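Local coordinates for galactose mutarotase-like protein (Clostridium acetobutylicum, PDB 3OS7) that probably interconverts the alpha and beta anomers of an aldose sugar, acting as an aldose 1-epimerase, at residues S186-P191 and V275-S280; K252-D255 and T260-G263. One frame throughout, in Å; residues are numbered along the deposited sequence.

Contact 1 of 2, residues S186-P191 and V275-S280; sequences SAFNVP and VVYEMS
In the interior of the beta-sandwich characteristic of galactose mutarotases, Ser186 and Phe188 of strand 178-189 reach across to Tyr277 of strand 273-279. The two backbones are not paired: the CA atoms of Ser186 and Tyr277 are 9.8 Å apart, and the two segments meet through side chains, Tyr277 reaching across from one side and Phe188 and Ser186 from the other. The ring of Tyr277 extends toward strand 178-189 because chi1 (-172°) sets CG opposite the main-chain nitrogen, and it delivers its hydroxyl to Ser186, where OH and Ser186 OG share a hydrogen bond of 2.7 Å in which either may be the donor. This bond fixes the far end of the tyrosine and gives two buried hydroxyls a partner in each other. Phe188 packs beside it. Its leading atom CZ comes over one face of the Tyr277 ring, 3.4 Å from CD2, while Tyr277 CE2 lies in the plane of the phenylalanine ring at its rim, 3.8 Å from Phe188 CE2. The ring centroids are 5.2 Å apart and the planes inclined at 55°, an oblique aromatic pair in which the two side chains cross at about a right angle. Neighbouring strands close in around this pair: Leu336 of strand 329-340 touches both rings, while strand 297-303 contributes Ile300 against Phe188 and Pro302 against Tyr277.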
ATOM      1  N   SER A 186       1.724  -0.382   2.931  1.00 12.94           N
ATOM      2  CA  SER A 186       2.033  -1.806   3.013  1.00 12.08           C
ATOM      3  C   SER A 186       3.096  -2.155   4.074  1.00 13.36           C
ATOM      4  O   SER A 186       4.186  -1.574   4.094  1.00 12.44           O
ATOM      5  CB  SER A 186       2.495  -2.268   1.631  1.00 13.66           C
ATOM      6  OG  SER A 186       1.586  -1.794   0.646  1.00 14.80           O
ATOM      7  N   ALA A 187       2.763  -3.124   4.926  1.00 11.97           N
ATOM      8  CA  ALA A 187       3.562  -3.491   6.106  1.00 12.21           C
ATOM      9  C   ALA A 187       4.207  -4.864   5.945  1.00 10.74           C
ATOM     10  O   ALA A 187       3.501  -5.880   5.855  1.00 12.80           O
ATOM     11  CB  ALA A 187       2.679  -3.460   7.367  1.00 10.83           C
ATOM     12  N   PHE A 188       5.538  -4.876   5.894  1.00 12.09           N
ATOM     13  CA  PHE A 188       6.325  -6.070   5.625  1.00 11.92           C
ATOM     14  C   PHE A 188       7.062  -6.600   6.842  1.00 15.44           C
ATOM     15  O   PHE A 188       7.673  -5.837   7.572  1.00 13.68           O
ATOM     16  CB  PHE A 188       7.357  -5.765   4.535  1.00 13.74           C
ATOM     17  CG  PHE A 188       6.730  -5.531   3.193  1.00 12.87           C
ATOM     18  CD1 PHE A 188       6.442  -6.595   2.368  1.00 22.29           C
ATOM     19  CD2 PHE A 188       6.391  -4.263   2.779  1.00 14.64           C
ATOM     20  CE1 PHE A 188       5.824  -6.385   1.140  1.00 22.53           C
ATOM     21  CE2 PHE A 188       5.780  -4.062   1.571  1.00 14.19           C
ATOM     22  CZ  PHE A 188       5.503  -5.137   0.759  1.00 12.65           C
ATOM     23  N   ASN A 189       7.059  -7.918   6.978  1.00 13.37           N
ATOM     24  CA  ASN A 189       7.843  -8.586   8.001  1.00 12.88           C
ATOM     25  C   ASN A 189       9.338  -8.446   7.665  1.00 13.66           C
ATOM     26  O   ASN A 189       9.757  -8.780   6.572  1.00 14.38           O
ATOM     27  CB  ASN A 189       7.474 -10.069   8.074  1.00 12.62           C
ATOM     28  CG  ASN A 189       6.115 -10.309   8.678  1.00 12.63           C
ATOM     29  OD1 ASN A 189       5.744  -9.695   9.692  1.00 14.08           O
ATOM     30  ND2 ASN A 189       5.365 -11.226   8.081  1.00 14.06           N
ATOM     31  N   VAL A 190      10.128  -7.972   8.630  1.00 16.87           N
ATOM     32  CA  VAL A 190      11.576  -7.946   8.501  1.00 16.34           C
ATOM     33  C   VAL A 190      12.175  -8.459   9.832  1.00 16.59           C
ATOM     34  O   VAL A 190      12.271  -7.705  10.783  1.00 16.19           O
ATOM     35  CB  VAL A 190      12.101  -6.514   8.198  1.00 19.20           C
ATOM     36  CG1 VAL A 190      13.599  -6.524   8.010  1.00 20.16           C
ATOM     37  CG2 VAL A 190      11.400  -5.882   6.967  1.00 15.56           C
ATOM     38  N   PRO A 191      12.556  -9.741   9.912  1.00 18.00           N
ATOM     39  CA  PRO A 191      12.657 -10.740   8.877  1.00 16.00           C
ATOM     40  C   PRO A 191      11.315 -11.371   8.483  1.00 15.85           C
ATOM     41  O   PRO A 191      10.342 -11.316   9.235  1.00 15.79           O
ATOM     42  CB  PRO A 191      13.558 -11.804   9.530  1.00 18.21           C
ATOM     43  CG  PRO A 191      13.135 -11.801  10.922  1.00 20.11           C
ATOM     44  CD  PRO A 191      12.912 -10.324  11.234  1.00 18.41           C
ATOM     45  N   VAL A 275      12.059 -11.125  -1.197  1.00 14.50           N
ATOM     46  CA  VAL A 275      10.649 -10.756  -1.329  1.00 12.29           C
ATOM     47  C   VAL A 275      10.571  -9.577  -2.285  1.00 12.16           C
ATOM     48  O   VAL A 275      11.314  -8.615  -2.143  1.00 12.11           O
ATOM     49  CB  VAL A 275      10.004 -10.385   0.022  1.00 12.37           C
ATOM     50  CG1 VAL A 275       8.641  -9.724  -0.197  1.00 13.00           C
ATOM     51  CG2 VAL A 275       9.873 -11.663   0.912  1.00 15.53           C
ATOM     52  N   VAL A 276       9.733  -9.700  -3.306  1.00 12.05           N
ATOM     53  CA  VAL A 276       9.638  -8.674  -4.346  1.00 12.33           C
ATOM     54  C   VAL A 276       8.266  -8.002  -4.329  1.00 13.98           C
ATOM     55  O   VAL A 276       7.227  -8.683  -4.301  1.00 14.86           O
ATOM     56  CB  VAL A 276       9.883  -9.271  -5.754  1.00 13.34           C
ATOM     57  CG1 VAL A 276       9.816  -8.169  -6.813  1.00 13.40           C
ATOM     58  CG2 VAL A 276      11.229 -10.013  -5.832  1.00 15.55           C
ATOM     59  N   TYR A 277       8.274  -6.677  -4.379  1.00 11.51           N
ATOM     60  CA  TYR A 277       7.074  -5.851  -4.418  1.00 11.47           C
ATOM     61  C   TYR A 277       7.166  -4.992  -5.677  1.00 11.29           C
ATOM     62  O   TYR A 277       7.771  -3.918  -5.684  1.00 10.98           O
ATOM     63  CB  TYR A 277       7.021  -4.977  -3.161  1.00 12.21           C
ATOM     64  CG  TYR A 277       5.761  -4.171  -2.896  1.00 10.26           C
ATOM     65  CD1 TYR A 277       4.547  -4.450  -3.510  1.00 12.47           C
ATOM     66  CD2 TYR A 277       5.787  -3.119  -1.957  1.00 10.57           C
ATOM     67  CE1 TYR A 277       3.400  -3.728  -3.174  1.00 13.28           C
ATOM     68  CE2 TYR A 277       4.655  -2.397  -1.660  1.00 12.55           C
ATOM     69  CZ  TYR A 277       3.474  -2.690  -2.268  1.00 12.20           C
ATOM     70  OH  TYR A 277       2.327  -1.973  -1.936  1.00 12.91           O
ATOM     71  N   GLU A 278       6.588  -5.497  -6.757  1.00 11.12           N
ATOM     72  CA  GLU A 278       6.627  -4.842  -8.065  1.00 14.05           C
ATOM     73  C   GLU A 278       5.413  -3.924  -8.222  1.00 15.79           C
ATOM     74  O   GLU A 278       4.285  -4.291  -7.911  1.00 17.99           O
ATOM     75  CB  GLU A 278       6.668  -5.907  -9.165  1.00 14.43           C
ATOM     76  CG  GLU A 278       6.866  -5.379 -10.558  1.00 16.07           C
ATOM     77  CD  GLU A 278       7.203  -6.477 -11.597  1.00 27.13           C
ATOM     78  OE1 GLU A 278       7.235  -7.694 -11.277  1.00 22.38           O
ATOM     79  OE2 GLU A 278       7.461  -6.077 -12.753  1.00 25.29           O
HETATM   80  N   MSE A 279       5.661  -2.727  -8.703  1.00 14.69           N
HETATM   81  CA  MSE A 279       4.637  -1.698  -8.808  1.00 15.20           C
HETATM   82  C   MSE A 279       4.535  -1.217 -10.242  1.00 14.81           C
HETATM   83  O   MSE A 279       5.554  -0.978 -10.890  1.00 15.70           O
HETATM   84  CB  MSE A 279       5.013  -0.508  -7.933  1.00 16.49           C
HETATM   85  CG  MSE A 279       5.312  -0.843  -6.531  1.00 19.06           C
HETATM   86 SE   MSE A 279       6.362   0.516  -5.626  0.75 16.06          SE
HETATM   87  CE  MSE A 279       6.742  -0.592  -4.130  1.00 16.19           C
ATOM     88  N   SER A 280       3.310  -1.021 -10.707  1.00 14.54           N
ATOM     89  CA  SER A 280       3.085  -0.468 -12.056  1.00 16.99           C
ATOM     90  C   SER A 280       3.460   1.015 -12.105  1.00 14.47           C
ATOM     91  O   SER A 280       3.605   1.687 -11.061  1.00 13.79           O
ATOM     92  CB  SER A 280       1.634  -0.677 -12.497  1.00 20.11           C
ATOM     93  OG  SER A 280       0.738   0.165 -11.780  1.00 15.84           O
TER

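Contact 2 of 2, residues K252-D255 and T260-G263; sequences KDID and TFRG
Ile254 and Phe261 form an antiparallel hydrogen-bonded pair, with Ile254 N to Phe261 O at 2.9 Å and Phe261 N to Ile254 O at 2.8 Å, and Asp255 with Thr260 follows as the non-hydrogen-bonded pair. A CA-H...O contact, Asp253 CA to Phe261 O at 3.4 Å, adds to the backbone pairing. Beyond the paired residues, Arg262 grips Asp253 side-on in a salt bridge that uses a single carboxylate oxygen. NE meets Asp253 OD1 at 3.0 Å, nearly in line with its C-O bond, whereas NH2 approaches the same OD1 at 3.2 Å from above the carboxylate plane. Both bonds lie close to the guanidinium plane, which stands at 75° to the carboxylate. A bend at chi3 (-66°) turns the otherwise extended arginine chain toward residues 252-253, so that Lys252 CA lies against one guanidinium face, displaced toward its rim. NH1 bonds instead to Tyr283 O and to a tetraethylene glycol probably left from crystallisation. On the face shared by Ile254 and Phe261, Ile254 CG1 lies at the edge of the ring, 4.3 Å from Phe261 CD2; on the other, Asp255 OD1 is 3.7 Å from Thr260 CG2. Ser206 OG bonds to both Lys252 O and Gly263 N, where the pairing passes to strand 201-213. The arrangement is that of a surface beta hairpin, strands 246-256 and 259-261, at the margin of the mutarotase fold.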
ATOM      1  N   LYS A 252      11.427   5.407 -10.328  1.00 13.19           N
ATOM      2  CA  LYS A 252      11.720   5.237 -11.747  1.00 15.49           C
ATOM      3  C   LYS A 252      11.830   3.752 -12.032  1.00 17.13           C
ATOM      4  O   LYS A 252      11.860   2.937 -11.095  1.00 14.23           O
ATOM      5  CB  LYS A 252      13.002   5.965 -12.130  1.00 15.82           C
ATOM      6  CG  LYS A 252      14.239   5.460 -11.396  1.00 20.26           C
ATOM      7  CD  LYS A 252      15.556   6.100 -11.895  1.00 22.95           C
ATOM      8  CE  LYS A 252      16.737   5.312 -11.356  1.00 27.02           C
ATOM      9  NZ  LYS A 252      18.009   6.042 -11.572  1.00 32.26           N
ATOM     10  N   ASP A 253      11.843   3.395 -13.317  1.00 14.31           N
ATOM     11  CA  ASP A 253      12.233   2.051 -13.727  1.00 13.50           C
ATOM     12  C   ASP A 253      13.750   1.869 -13.717  1.00 15.13           C
ATOM     13  O   ASP A 253      14.523   2.794 -14.008  1.00 12.98           O
ATOM     14  CB  ASP A 253      11.748   1.690 -15.150  1.00 14.56           C
ATOM     15  CG  ASP A 253      10.238   1.757 -15.329  1.00 22.74           C
ATOM     16  OD1 ASP A 253       9.446   1.908 -14.361  1.00 18.96           O
ATOM     17  OD2 ASP A 253       9.840   1.679 -16.505  1.00 21.61           O
ATOM     18  N   ILE A 254      14.162   0.665 -13.351  1.00 13.60           N
ATOM     19  CA  ILE A 254      15.525   0.204 -13.457  1.00 16.08           C
ATOM     20  C   ILE A 254      15.555  -1.083 -14.273  1.00 17.12           C
ATOM     21  O   ILE A 254      14.524  -1.684 -14.532  1.00 18.51           O
ATOM     22  CB  ILE A 254      16.174  -0.059 -12.084  1.00 16.68           C
ATOM     23  CG1 ILE A 254      15.416  -1.149 -11.297  1.00 14.85           C
ATOM     24  CG2 ILE A 254      16.292   1.239 -11.308  1.00 19.25           C
ATOM     25  CD1 ILE A 254      16.111  -1.594 -10.032  1.00 22.05           C
ATOM     26  N   ASP A 255      16.735  -1.488 -14.700  1.00 18.87           N
ATOM     27  CA  ASP A 255      16.877  -2.736 -15.462  1.00 20.86           C
ATOM     28  C   ASP A 255      17.353  -3.834 -14.535  1.00 20.26           C
ATOM     29  O   ASP A 255      18.342  -3.663 -13.868  1.00 20.50           O
ATOM     30  CB  ASP A 255      17.891  -2.566 -16.604  1.00 21.54           C
ATOM     31  CG  ASP A 255      17.453  -1.526 -17.609  1.00 26.16           C
ATOM     32  OD1 ASP A 255      16.263  -1.576 -18.063  1.00 25.52           O
ATOM     33  OD2 ASP A 255      18.295  -0.634 -17.903  1.00 29.32           O
ATOM     34  N   THR A 260      12.703  -4.392 -17.505  1.00 20.19           N
ATOM     35  CA  THR A 260      12.504  -3.240 -16.612  1.00 18.81           C
ATOM     36  C   THR A 260      11.753  -3.671 -15.337  1.00 18.79           C
ATOM     37  O   THR A 260      10.915  -4.565 -15.354  1.00 19.15           O
ATOM     38  CB  THR A 260      11.795  -2.064 -17.255  1.00 20.36           C
ATOM     39  OG1 THR A 260      10.499  -2.466 -17.686  1.00 20.86           O
ATOM     40  CG2 THR A 260      12.620  -1.509 -18.442  1.00 19.26           C
ATOM     41  N   PHE A 261      12.076  -2.992 -14.248  1.00 16.01           N
ATOM     42  CA  PHE A 261      11.461  -3.263 -12.959  1.00 13.98           C
ATOM     43  C   PHE A 261      11.256  -1.949 -12.261  1.00 13.35           C
ATOM     44  O   PHE A 261      12.126  -1.078 -12.313  1.00 13.38           O
ATOM     45  CB  PHE A 261      12.373  -4.129 -12.122  1.00 15.46           C
ATOM     46  CG  PHE A 261      11.853  -4.383 -10.724  1.00 13.59           C
ATOM     47  CD1 PHE A 261      10.906  -5.355 -10.494  1.00 14.63           C
ATOM     48  CD2 PHE A 261      12.290  -3.621  -9.665  1.00 16.57           C
ATOM     49  CE1 PHE A 261      10.402  -5.567  -9.217  1.00 15.44           C
ATOM     50  CE2 PHE A 261      11.794  -3.838  -8.386  1.00 16.55           C
ATOM     51  CZ  PHE A 261      10.870  -4.804  -8.165  1.00 13.10           C
ATOM     52  N   ARG A 262      10.092  -1.815 -11.632  1.00 13.31           N
ATOM     53  CA  ARG A 262       9.808  -0.724 -10.729  1.00 12.84           C
ATOM     54  C   ARG A 262       9.262  -1.322  -9.435  1.00 11.46           C
ATOM     55  O   ARG A 262       8.412  -2.205  -9.454  1.00 12.60           O
ATOM     56  CB  ARG A 262       8.813   0.257 -11.336  1.00 13.14           C
ATOM     57  CG  ARG A 262       8.393   1.420 -10.398  1.00 15.67           C
ATOM     58  CD  ARG A 262       7.300   2.332 -10.983  1.00 15.24           C
ATOM     59  NE  ARG A 262       7.868   3.020 -12.127  1.00 25.94           N
ATOM     60  CZ  ARG A 262       7.675   4.277 -12.483  1.00 18.27           C
ATOM     61  NH1 ARG A 262       6.909   5.095 -11.802  1.00 15.52           N
ATOM     62  NH2 ARG A 262       8.306   4.734 -13.555  1.00 18.20           N
ATOM     63  N   GLY A 263       9.810  -0.861  -8.314  1.00 11.21           N
ATOM     64  CA  GLY A 263       9.323  -1.302  -7.016  1.00 12.79           C
ATOM     65  C   GLY A 263      10.434  -1.512  -6.028  1.00 11.59           C
ATOM     66  O   GLY A 263      11.453  -0.831  -6.076  1.00 12.08           O
TER

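Contact 1 is buried, its centre about 9 Å from that of the chain, whereas contact 2 lies at the surface, about 18 Å out. Their chemistry differs accordingly: aromatic packing and one hydroxyl pair join separate backbones in the first, while main-chain pairing and a salt bridge hold the hairpin in the second. The two meet along strand 273-279. Its Met279 N lies 2.9 Å from Arg262 O, probably a hydrogen bond, and Val276 CG1 packs 3.6 Å from Phe261 CE1. Selenomethionine Met279 also rests its SE on Gly263 CA. Residues 275-280 thus connect the interior of the sandwich to the peripheral hairpin.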